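Long-range contacts in inorganic pyrophosphatase (Shewanella sp. AS-11, PDB 6LL8), which probably hydrolyses diphosphate to two phosphates, as a manganese-dependent type II inorganic pyrophosphatase built from a DHH and a DHHA2 domain: residues 23-28 with 123-128; 77-82 with 202-207; 210-215 with 244-249. All blocks are in the same frame, centred on the assembly; numbering follows the deposited sequence. Where two conformers were deposited one is given.

Interaction 1 of 3, residues 23-28 with 123-128; sequences LAYLKN and MMYDFY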
loop_
_atom_site.group_PDB
_atom_site.type_symbol
_atom_site.label_atom_id
_atom_site.label_comp_id
_atom_site.label_asym_id
_atom_site.label_seq_id
_atom_site.Cartn_x
_atom_site.Cartn_y
_atom_site.Cartn_z
ATOM N N LEU A 23 10.868 -9.364 6.315
ATOM C CA LEU A 23 10.376 -10.681 6.736
ATOM C C LEU A 23 11.237 -11.771 6.143
ATOM O O LEU A 23 11.498 -12.770 6.838
ATOM C CB LEU A 23 8.912 -10.849 6.381
ATOM C CG LEU A 23 8.309 -12.198 6.750
ATOM C CD1 LEU A 23 8.489 -12.561 8.200
ATOM C CD2 LEU A 23 6.835 -12.246 6.362
ATOM N N ALA A 24 11.711 -11.653 4.899
ATOM C CA ALA A 24 12.615 -12.699 4.370
ATOM C C ALA A 24 13.856 -12.805 5.254
ATOM O O ALA A 24 14.340 -13.917 5.522
ATOM C CB ALA A 24 12.988 -12.433 2.942
ATOM N N TYR A 25 14.413 -11.688 5.694
ATOM C CA TYR A 25 15.613 -11.730 6.555
ATOM C C TYR A 25 15.279 -12.497 7.819
ATOM O O TYR A 25 16.035 -13.373 8.267
ATOM C CB TYR A 25 16.101 -10.321 6.857
ATOM C CG TYR A 25 17.294 -10.315 7.792
ATOM C CD1 TYR A 25 18.574 -10.515 7.327
ATOM C CD2 TYR A 25 17.120 -10.178 9.145
ATOM C CE1 TYR A 25 19.630 -10.531 8.220
ATOM C CE2 TYR A 25 18.152 -10.243 10.058
ATOM C CZ TYR A 25 19.428 -10.406 9.582
ATOM O OH TYR A 25 20.496 -10.463 10.463
ATOM N N LEU A 26 14.171 -12.155 8.472
ATOM C CA LEU A 26 13.761 -12.814 9.730
ATOM C C LEU A 26 13.597 -14.315 9.491
ATOM O O LEU A 26 14.128 -15.113 10.292
ATOM C CB LEU A 26 12.445 -12.203 10.197
ATOM C CG LEU A 26 11.798 -12.890 11.398
ATOM C CD1 LEU A 26 12.736 -12.943 12.596
ATOM C CD2 LEU A 26 10.503 -12.221 11.742
ATOM N N LYS A 27 12.899 -14.732 8.454
ATOM C CA LYS A 27 12.693 -16.160 8.167
ATOM C C LYS A 27 14.046 -16.852 7.984
ATOM O O LYS A 27 14.262 -17.930 8.558
ATOM C CB LYS A 27 11.817 -16.313 6.929
ATOM C CG LYS A 27 10.355 -16.045 7.187
ATOM C CD LYS A 27 9.732 -17.026 8.126
ATOM C CE LYS A 27 8.231 -17.085 8.016
ATOM N NZ LYS A 27 7.674 -18.114 8.888
ATOM N N ASN A 28 14.942 -16.275 7.222
ATOM C CA ASN A 28 16.264 -16.912 7.053
ATOM C C ASN A 28 16.978 -17.017 8.399
ATOM O O ASN A 28 17.651 -18.025 8.642
ATOM C CB ASN A 28 17.082 -16.194 5.993
ATOM C CG ASN A 28 16.542 -16.475 4.607
ATOM O OD1 ASN A 28 16.340 -17.633 4.253
ATOM N ND2 ASN A 28 16.326 -15.445 3.808
ATOM N N MET A 123 6.866 -6.838 15.384
ATOM C CA MET A 123 6.324 -7.734 16.440
ATOM C C MET A 123 6.806 -9.165 16.212
ATOM O O MET A 123 7.052 -9.879 17.194
ATOM C CB MET A 123 4.795 -7.740 16.452
ATOM C CG MET A 123 4.186 -6.444 16.894
ATOM S SD MET A 123 2.393 -6.533 16.568
ATOM C CE MET A 123 1.881 -4.885 17.044
ATOM N N MET A 124 6.945 -9.579 14.965
ATOM C CA MET A 124 7.470 -10.929 14.683
ATOM C C MET A 124 8.938 -11.046 15.089
ATOM O O MET A 124 9.333 -12.047 15.718
ATOM C CB MET A 124 7.266 -11.253 13.206
ATOM C CG MET A 124 5.834 -11.256 12.782
ATOM S SD MET A 124 5.565 -11.474 11.004
ATOM C CE MET A 124 5.941 -13.200 10.836
ATOM N N TYR A 125 9.752 -10.050 14.791
ATOM C CA TYR A 125 11.147 -10.070 15.245
ATOM C C TYR A 125 11.180 -10.185 16.771
ATOM O O TYR A 125 12.003 -10.944 17.303
ATOM C CB TYR A 125 11.927 -8.820 14.838
ATOM C CG TYR A 125 12.481 -8.839 13.441
ATOM C CD1 TYR A 125 11.760 -8.405 12.341
ATOM C CD2 TYR A 125 13.812 -9.153 13.257
ATOM C CE1 TYR A 125 12.322 -8.379 11.079
ATOM C CE2 TYR A 125 14.388 -9.138 12.001
ATOM C CZ TYR A 125 13.649 -8.725 10.897
ATOM O OH TYR A 125 14.256 -8.691 9.666
ATOM N N ASP A 126 10.330 -9.439 17.461
ATOM C CA ASP A 126 10.290 -9.465 18.940
ATOM C C ASP A 126 9.911 -10.868 19.405
ATOM O O ASP A 126 10.511 -11.379 20.377
ATOM C CB ASP A 126 9.279 -8.477 19.515
ATOM C CG ASP A 126 9.578 -7.009 19.319
ATOM O OD1 ASP A 126 10.703 -6.671 19.061
ATOM O OD2 ASP A 126 8.615 -6.205 19.480
ATOM N N PHE A 127 8.936 -11.473 18.776
ATOM C CA PHE A 127 8.464 -12.808 19.174
ATOM C C PHE A 127 9.605 -13.817 19.065
ATOM O O PHE A 127 9.767 -14.667 19.957
ATOM C CB PHE A 127 7.283 -13.223 18.299
ATOM C CG PHE A 127 6.806 -14.625 18.547
ATOM C CD1 PHE A 127 6.100 -14.958 19.691
ATOM C CD2 PHE A 127 7.103 -15.635 17.644
ATOM C CE1 PHE A 127 5.698 -16.269 19.909
ATOM C CE2 PHE A 127 6.700 -16.935 17.875
ATOM C CZ PHE A 127 5.980 -17.244 19.000
ATOM N N TYR A 128 10.345 -13.804 17.967
ATOM C CA TYR A 128 11.441 -14.764 17.725
ATOM C C TYR A 128 12.744 -14.351 18.414
ATOM O O TYR A 128 13.721 -15.111 18.389
ATOM C CB TYR A 128 11.648 -14.936 16.216
ATOM C CG TYR A 128 10.535 -15.656 15.517
ATOM C CD1 TYR A 128 10.346 -17.009 15.720
ATOM C CD2 TYR A 128 9.695 -14.989 14.652
ATOM C CE1 TYR A 128 9.367 -17.706 15.041
ATOM C CE2 TYR A 128 8.695 -15.669 13.984
ATOM C CZ TYR A 128 8.540 -17.029 14.165
ATOM O OH TYR A 128 7.558 -17.673 13.468
HETATM O O HOH W 1 6.842 -16.629 11.041
#
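The Tyr125 ring carries Leu26 on one face and meets Tyr25 at its edge. Leu26 CB lies 4.0 Å from the centroid of the Tyr125 ring and only 21° off the ring normal, displaced toward the rim, which qualifies it as a CH-pi contact. At the hydroxyl end, Tyr125 OH comes 3.3 Å from Tyr25 CD2, close to the plane of both rings, and the two side chains cross at roughly a right angle. The same hydroxyl is hydrogen-bonded to Ala22 O, one turn before Leu26 on helix 14-29, which would fix how far Tyr125 reaches across. One face of the Tyr128 ring is covered by its chain neighbour, Phe127 CD2 lying 3.8 Å above the plane over its centre.

Leu26 makes the main contacts from its helix. With CG anti to the backbone N (chi1 173°), it points its isobutyl group at the other helix, and its chain lies alongside that of Tyr125, the two pointing opposite ways. Leu26 CD1 lies against the Tyr125 ring, while Leu26 CD2 packs 3.7 Å from Met124 CB and approaches Tyr128 CD2 obliquely at 4.1 Å. Met124 is bent at its last torsion, and its CE meets Leu23 CD1 at 3.7 Å. A water joins the two helices, 2.7 Å from both Lys27 NZ and Tyr128 OH, and accepts from the lysine. Lys27 also forms a salt bridge with Glu32.

The local axes are 10.6 Å apart and run nearly parallel, at 12°. Helices 14-29 and 117-128 thus pack alongside each other in the DHH domain. Leu23, Lys27 and Met124 all touch Tyr70 of strand 68-72, Ala24 rests on strand 34-38, and Met124 and Tyr128 reach strand 108-111, so the pair is laid against the parallel sheet.

Interaction 2 of 3, residues 77-82 with 202-207; sequences ITQAPD and DFKDFN. With 2PN (imidodiphosphoric acid), chain I.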
loop_
_atom_site.group_PDB
_atom_site.type_symbol
_atom_site.label_atom_id
_atom_site.label_comp_id
_atom_site.label_asym_id
_atom_site.label_seq_id
_atom_site.Cartn_x
_atom_site.Cartn_y
_atom_site.Cartn_z
ATOM N N ILE A 77 -7.434 -11.552 -3.734
ATOM C CA ILE A 77 -7.148 -12.190 -5.029
ATOM C C ILE A 77 -6.655 -11.146 -6.023
ATOM O O ILE A 77 -5.684 -11.402 -6.741
ATOM C CB ILE A 77 -8.374 -12.939 -5.557
ATOM C CG1 ILE A 77 -8.633 -14.160 -4.687
ATOM C CG2 ILE A 77 -8.244 -13.339 -7.017
ATOM C CD1 ILE A 77 -9.960 -14.843 -5.004
ATOM N N THR A 78 -7.287 -9.980 -6.098
ATOM C CA THR A 78 -6.966 -8.969 -7.119
ATOM C C THR A 78 -5.576 -8.367 -6.930
ATOM O O THR A 78 -5.085 -7.707 -7.854
ATOM C CB THR A 78 -7.989 -7.820 -7.129
ATOM O OG1 THR A 78 -8.077 -7.317 -5.789
ATOM C CG2 THR A 78 -9.343 -8.215 -7.691
ATOM N N GLN A 79 -4.961 -8.514 -5.786
ATOM C CA GLN A 79 -3.649 -7.915 -5.491
ATOM C C GLN A 79 -2.569 -8.983 -5.367
ATOM O O GLN A 79 -1.405 -8.630 -5.189
ATOM C CB GLN A 79 -3.739 -7.071 -4.226
ATOM C CG GLN A 79 -4.683 -5.896 -4.416
ATOM C CD GLN A 79 -4.857 -5.116 -3.141
ATOM O OE1 GLN A 79 -3.862 -4.937 -2.404
ATOM N NE2 GLN A 79 -6.060 -4.530 -3.006
ATOM N N ALA A 80 -2.930 -10.259 -5.444
ATOM C CA ALA A 80 -2.002 -11.387 -5.329
ATOM C C ALA A 80 -1.443 -11.733 -6.692
ATOM O O ALA A 80 -1.955 -11.314 -7.731
ATOM C CB ALA A 80 -2.740 -12.593 -4.798
ATOM N N PRO A 81 -0.397 -12.581 -6.745
ATOM C CA PRO A 81 0.015 -13.121 -8.038
ATOM C C PRO A 81 -1.173 -13.753 -8.775
ATOM O O PRO A 81 -2.024 -14.358 -8.145
ATOM C CB PRO A 81 1.075 -14.161 -7.646
ATOM C CG PRO A 81 1.614 -13.679 -6.306
ATOM C CD PRO A 81 0.397 -13.109 -5.612
ATOM N N ASP A 82 -1.112 -13.708 -10.094
ATOM C CA ASP A 82 -2.241 -14.211 -10.902
ATOM C C ASP A 82 -2.457 -15.710 -10.657
ATOM O O ASP A 82 -3.600 -16.169 -10.710
ATOM C CB ASP A 82 -1.997 -13.961 -12.369
ATOM C CG ASP A 82 -2.118 -12.521 -12.790
ATOM O OD1 ASP A 82 -2.681 -11.728 -12.018
ATOM O OD2 ASP A 82 -1.730 -12.239 -13.940
ATOM N N ASP A 202 0.004 4.103 -7.506
ATOM C CA ASP A 202 -0.419 3.573 -6.198
ATOM C C ASP A 202 -1.861 3.141 -6.339
ATOM O O ASP A 202 -2.756 3.738 -5.714
ATOM C CB ASP A 202 -0.205 4.611 -5.121
ATOM C CG ASP A 202 -0.549 4.215 -3.714
ATOM O OD1 ASP A 202 -0.795 3.015 -3.495
ATOM O OD2 ASP A 202 -0.473 5.145 -2.850
ATOM N N PHE A 203 -2.059 2.161 -7.185
ATOM C CA PHE A 203 -3.373 1.739 -7.680
ATOM C C PHE A 203 -3.674 0.330 -7.238
ATOM O O PHE A 203 -2.782 -0.524 -7.327
ATOM C CB PHE A 203 -3.356 1.840 -9.207
ATOM C CG PHE A 203 -4.650 1.432 -9.862
ATOM C CD1 PHE A 203 -4.857 0.108 -10.205
ATOM C CD2 PHE A 203 -5.634 2.373 -10.106
ATOM C CE1 PHE A 203 -6.040 -0.273 -10.808
ATOM C CE2 PHE A 203 -6.836 1.969 -10.686
ATOM C CZ PHE A 203 -7.019 0.652 -11.024
ATOM N N LYS A 204 -4.904 0.101 -6.800
ATOM C CA LYS A 204 -5.368 -1.225 -6.397
ATOM C C LYS A 204 -6.745 -1.486 -6.975
ATOM O O LYS A 204 -7.605 -0.605 -6.954
ATOM C CB LYS A 204 -5.455 -1.341 -4.881
ATOM C CG LYS A 204 -4.099 -1.229 -4.189
ATOM C CD LYS A 204 -4.250 -1.256 -2.679
ATOM C CE LYS A 204 -2.904 -1.157 -1.973
ATOM N NZ LYS A 204 -3.087 -1.174 -0.514
ATOM N N ASP A 205 -6.951 -2.702 -7.431
ATOM C CA ASP A 205 -8.278 -3.218 -7.788
ATOM C C ASP A 205 -8.878 -3.932 -6.586
ATOM O O ASP A 205 -8.180 -4.640 -5.833
ATOM C CB ASP A 205 -8.227 -4.150 -8.987
ATOM C CG ASP A 205 -8.235 -3.456 -10.328
ATOM O OD1 ASP A 205 -8.967 -2.453 -10.460
ATOM O OD2 ASP A 205 -7.532 -3.908 -11.243
ATOM N N PHE A 206 -10.177 -3.789 -6.465
ATOM C CA PHE A 206 -11.014 -4.412 -5.429
ATOM C C PHE A 206 -12.177 -5.103 -6.103
ATOM O O PHE A 206 -12.849 -4.502 -6.948
ATOM C CB PHE A 206 -11.563 -3.358 -4.473
ATOM C CG PHE A 206 -10.478 -2.643 -3.710
ATOM C CD1 PHE A 206 -9.854 -1.529 -4.248
ATOM C CD2 PHE A 206 -10.033 -3.125 -2.494
ATOM C CE1 PHE A 206 -8.822 -0.899 -3.590
ATOM C CE2 PHE A 206 -9.015 -2.474 -1.818
ATOM C CZ PHE A 206 -8.393 -1.374 -2.372
ATOM N N ASN A 207 -12.464 -6.312 -5.660
ATOM C CA ASN A 207 -13.734 -6.996 -5.985
ATOM C C ASN A 207 -14.731 -6.670 -4.881
ATOM O O ASN A 207 -14.559 -7.150 -3.733
ATOM C CB ASN A 207 -13.487 -8.491 -6.086
ATOM C CG ASN A 207 -14.730 -9.250 -6.428
ATOM O OD1 ASN A 207 -15.803 -8.692 -6.486
ATOM N ND2 ASN A 207 -14.569 -10.532 -6.623
HETATM P P1 2PN I . -1.323 0.314 2.136
HETATM O O1 2PN I . -0.935 -0.728 1.091
HETATM O O2 2PN I . -0.692 1.655 1.871
HETATM O O3 2PN I . -1.041 -0.193 3.538
HETATM N N1 2PN I . -2.955 0.501 2.029
HETATM P P2 2PN I . -3.959 1.701 1.506
HETATM O O4 2PN I . -4.899 1.007 0.526
HETATM O O5 2PN I . -3.121 2.751 0.808
HETATM O O6 2PN I . -4.693 2.240 2.710
HETATM O O HOH W 2 -4.692 -4.565 -7.795
HETATM O O HOH W 3 -10.465 -7.488 -4.031
HETATM O O HOH W 4 -3.474 -3.935 0.057
#
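Thr78, in a short 3-10 turn spanning 77-79, approaches Asp205 in strand 203-208 with their CA atoms 5.9 Å apart. This is a domain-domain contact of the two-domain pyrophosphatase fold: a loop between strands 68-72 and 88-94 of the DHH domain meets the outermost strand of the DHHA2 sheet. Lys204 and Phe206 make backbone hydrogen bonds to the neighbouring strand 211-220, whereas Asp205 O and N and Asn207 N turn to the loop, the two amides through waters.

One direct hydrogen bond links the two segments. Thr78 OG1 donates to Asp205 O at 2.7 Å, arriving 51° out of the carbonyl plane with a C=O...donor angle of 127°, so it approaches from above the carbonyl group. A chi1 of 53° puts OG1 between the backbone N and the carbonyl carbon, leaving CG2 near Asn207 N. Two waters add bridges from the strand's amides to Thr78. One accepts from Asp205 N at 3.0 Å and donates to Thr78 O; the other accepts from Asn207 N at 2.8 Å and donates to Thr78 OG1.

Gln79 extends obliquely across Lys204, its OE1 3.7 Å from Lys204 CD, and its NE2 lies 3.8 Å from Phe206 CE2. Its backbone is hydrogen-bonded to Lys10. A third water accepts from Lys204 NZ and donates to Gln79 OE1, tying the amide to the ligand-binding ammonium group. Gln79 thus probably acts as a second-shell residue, water-linked to Lys204 and touching His9, a metal-binding residue. Extended beyond CG, Lys204 brings NZ to bridge the two phosphoryl groups of imidodiphosphate, 2.7 Å from O1 on phosphorus P1 and 3.0 Å from O4 on phosphorus P2.

Interaction 3 of 3, residues 210-215 with 244-249; sequences GNLVGI and GNRHSV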
loop_
_atom_site.group_PDB
_atom_site.type_symbol
_atom_site.label_atom_id
_atom_site.label_comp_id
_atom_site.label_asym_id
_atom_site.label_seq_id
_atom_site.Cartn_x
_atom_site.Cartn_y
_atom_site.Cartn_z
ATOM N N GLY A 210 -18.663 -8.568 -6.472
ATOM C CA GLY A 210 -18.605 -8.904 -7.902
ATOM C C GLY A 210 -18.491 -7.700 -8.813
ATOM O O GLY A 210 -18.527 -7.885 -10.005
ATOM N N ASN A 211 -18.263 -6.522 -8.264
ATOM C CA ASN A 211 -18.011 -5.287 -9.041
ATOM C C ASN A 211 -16.530 -4.940 -8.936
ATOM O O ASN A 211 -16.008 -4.836 -7.786
ATOM C CB ASN A 211 -18.877 -4.158 -8.508
ATOM C CG ASN A 211 -20.343 -4.500 -8.587
ATOM O OD1 ASN A 211 -20.931 -4.343 -9.631
ATOM N ND2 ASN A 211 -20.894 -4.972 -7.488
ATOM N N LEU A 212 -15.879 -4.749 -10.070
ATOM C CA LEU A 212 -14.441 -4.462 -10.078
ATOM C C LEU A 212 -14.273 -2.949 -9.922
ATOM O O LEU A 212 -14.723 -2.184 -10.796
ATOM C CB LEU A 212 -13.781 -5.032 -11.334
ATOM C CG LEU A 212 -12.265 -4.890 -11.359
ATOM C CD1 LEU A 212 -11.615 -5.636 -10.206
ATOM C CD2 LEU A 212 -11.688 -5.361 -12.675
ATOM N N VAL A 213 -13.658 -2.521 -8.825
ATOM C CA VAL A 213 -13.451 -1.099 -8.502
ATOM C C VAL A 213 -11.946 -0.836 -8.420
ATOM O O VAL A 213 -11.253 -1.437 -7.592
ATOM C CB VAL A 213 -14.140 -0.778 -7.169
ATOM C CG1 VAL A 213 -13.836 0.638 -6.735
ATOM C CG2 VAL A 213 -15.624 -1.046 -7.259
ATOM N N GLY A 214 -11.443 0.052 -9.252
ATOM C CA GLY A 214 -10.059 0.472 -9.182
ATOM C C GLY A 214 -9.925 1.757 -8.408
ATOM O O GLY A 214 -10.708 2.684 -8.638
ATOM N N ILE A 215 -8.959 1.823 -7.500
ATOM C CA ILE A 215 -8.733 3.045 -6.699
ATOM C C ILE A 215 -7.239 3.365 -6.727
ATOM O O ILE A 215 -6.439 2.559 -6.218
ATOM C CB ILE A 215 -9.210 2.874 -5.252
ATOM C CG1 ILE A 215 -10.632 2.314 -5.191
ATOM C CG2 ILE A 215 -9.053 4.191 -4.520
ATOM C CD1 ILE A 215 -11.177 2.111 -3.798
ATOM N N GLY A 244 -10.259 -2.243 -18.344
ATOM C CA GLY A 244 -10.361 -3.365 -17.401
ATOM C C GLY A 244 -11.786 -3.778 -17.143
ATOM O O GLY A 244 -12.014 -4.599 -16.257
ATOM N N ASN A 245 -12.744 -3.270 -17.915
ATOM C CA ASN A 245 -14.185 -3.559 -17.725
ATOM C C ASN A 245 -14.526 -3.371 -16.247
ATOM O O ASN A 245 -15.176 -4.209 -15.608
ATOM C CB ASN A 245 -14.546 -4.964 -18.208
ATOM C CG ASN A 245 -16.035 -5.163 -18.373
ATOM O OD1 ASN A 245 -16.777 -4.222 -18.624
ATOM N ND2 ASN A 245 -16.483 -6.404 -18.239
ATOM N N ARG A 246 -14.130 -2.235 -15.715
ATOM C CA ARG A 246 -14.369 -1.935 -14.293
ATOM C C ARG A 246 -15.713 -1.249 -14.102
ATOM O O ARG A 246 -16.177 -0.466 -14.974
ATOM C CB ARG A 246 -13.251 -1.042 -13.763
ATOM C CG ARG A 246 -11.885 -1.709 -13.736
ATOM C CD ARG A 246 -10.794 -0.783 -13.212
ATOM N NE ARG A 246 -9.545 -1.491 -13.010
ATOM C CZ ARG A 246 -8.653 -1.742 -13.955
ATOM N NH1 ARG A 246 -8.788 -1.282 -15.184
ATOM N NH2 ARG A 246 -7.627 -2.515 -13.687
ATOM N N HIS A 247 -16.350 -1.484 -12.969
ATOM C CA HIS A 247 -17.550 -0.739 -12.548
ATOM C C HIS A 247 -17.180 0.718 -12.309
ATOM O O HIS A 247 -17.942 1.624 -12.677
ATOM C CB HIS A 247 -18.160 -1.420 -11.322
ATOM C CG HIS A 247 -19.344 -0.704 -10.778
ATOM N ND1 HIS A 247 -19.233 0.459 -10.064
ATOM C CD2 HIS A 247 -20.672 -0.973 -10.896
ATOM C CE1 HIS A 247 -20.458 0.880 -9.757
ATOM N NE2 HIS A 247 -21.361 -0.014 -10.242
ATOM N N SER A 248 -16.076 0.953 -11.611
ATOM C CA SER A 248 -15.677 2.294 -11.175
ATOM C C SER A 248 -14.155 2.403 -11.203
ATOM O O SER A 248 -13.467 1.422 -10.890
ATOM C CB SER A 248 -16.148 2.581 -9.774
ATOM O OG SER A 248 -17.557 2.533 -9.628
ATOM N N VAL A 249 -13.678 3.608 -11.471
ATOM C CA VAL A 249 -12.277 3.999 -11.192
ATOM C C VAL A 249 -12.306 5.288 -10.411
ATOM O O VAL A 249 -12.961 6.247 -10.834
ATOM C CB VAL A 249 -11.379 4.098 -12.434
ATOM C CG1 VAL A 249 -9.992 4.559 -12.029
ATOM C CG2 VAL A 249 -11.300 2.786 -13.204
#
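Leu212 O accepts a hydrogen bond from His247 N at 2.8 Å, with an N-H...O angle of 133°. Farther along, Gly214 N donates to Ser248 O at 2.9 Å and a straighter 164°. These bonds, with the bridges Val213-Ser248 and Gly214-Val249, establish parallel pairing. Two CA-H...O contacts supplement it: Val249 CA lies 3.3 Å from Gly214 O, and Val213 CA 3.5 Å from Ser248 O.

His247 ND1 and Ser248 OG are hydrogen-bonded at 2.7 Å, either being a possible donor, with the hydroxyl lying in the plane of the imidazole at its edge; Ser248 OG is also bonded to Ser267 OG. The His247 CG is anti to the backbone N (chi1 177°), which sets the ring beside Asn211, whose amide is turned steeply against it and whose ND2 bonds to Met208 O. Arg246 lays CG 3.8 Å from Leu212 CD2, then extends past Gly214 so that NE forms a salt bridge with Asp205 and NH1 reaches Leu240 O.

The contact closes a beta-alpha-beta crossover. Helix 230-243 ends in a Schellman motif, with Asn245 at positive phi, and the chain then enters strand 248-255 beside strand 211-220. Helix 294-307 touches Asn211 and Val213 through Phe306, while Val249 packs on helix 230-243, and strands 203-208 and 260-267 flank the pair.

From the N terminus, helix 14-29 is the first element used. Interaction 1 closes on it 95 residues later, within the DHH domain, enclosing most of that domain's parallel sheet. Inside this loop lies 77-82, whose partner 202-207 comes only after interaction 1 has closed, so interactions 1 and 2 cross; their nearest atoms stay about 14 Å apart. Interaction 2 joins the two domains. Interaction 3 follows in series and closes a 28-residue loop that holds helix 230-243 and joins two strands of the DHHA2 sheet. It adjoins interaction 2 directly, since strands 203-208 and 211-220 are neighbours, whereas interactions 1 and 3 lie on opposite sides of the chain's centre, with centres about 36 Å apart.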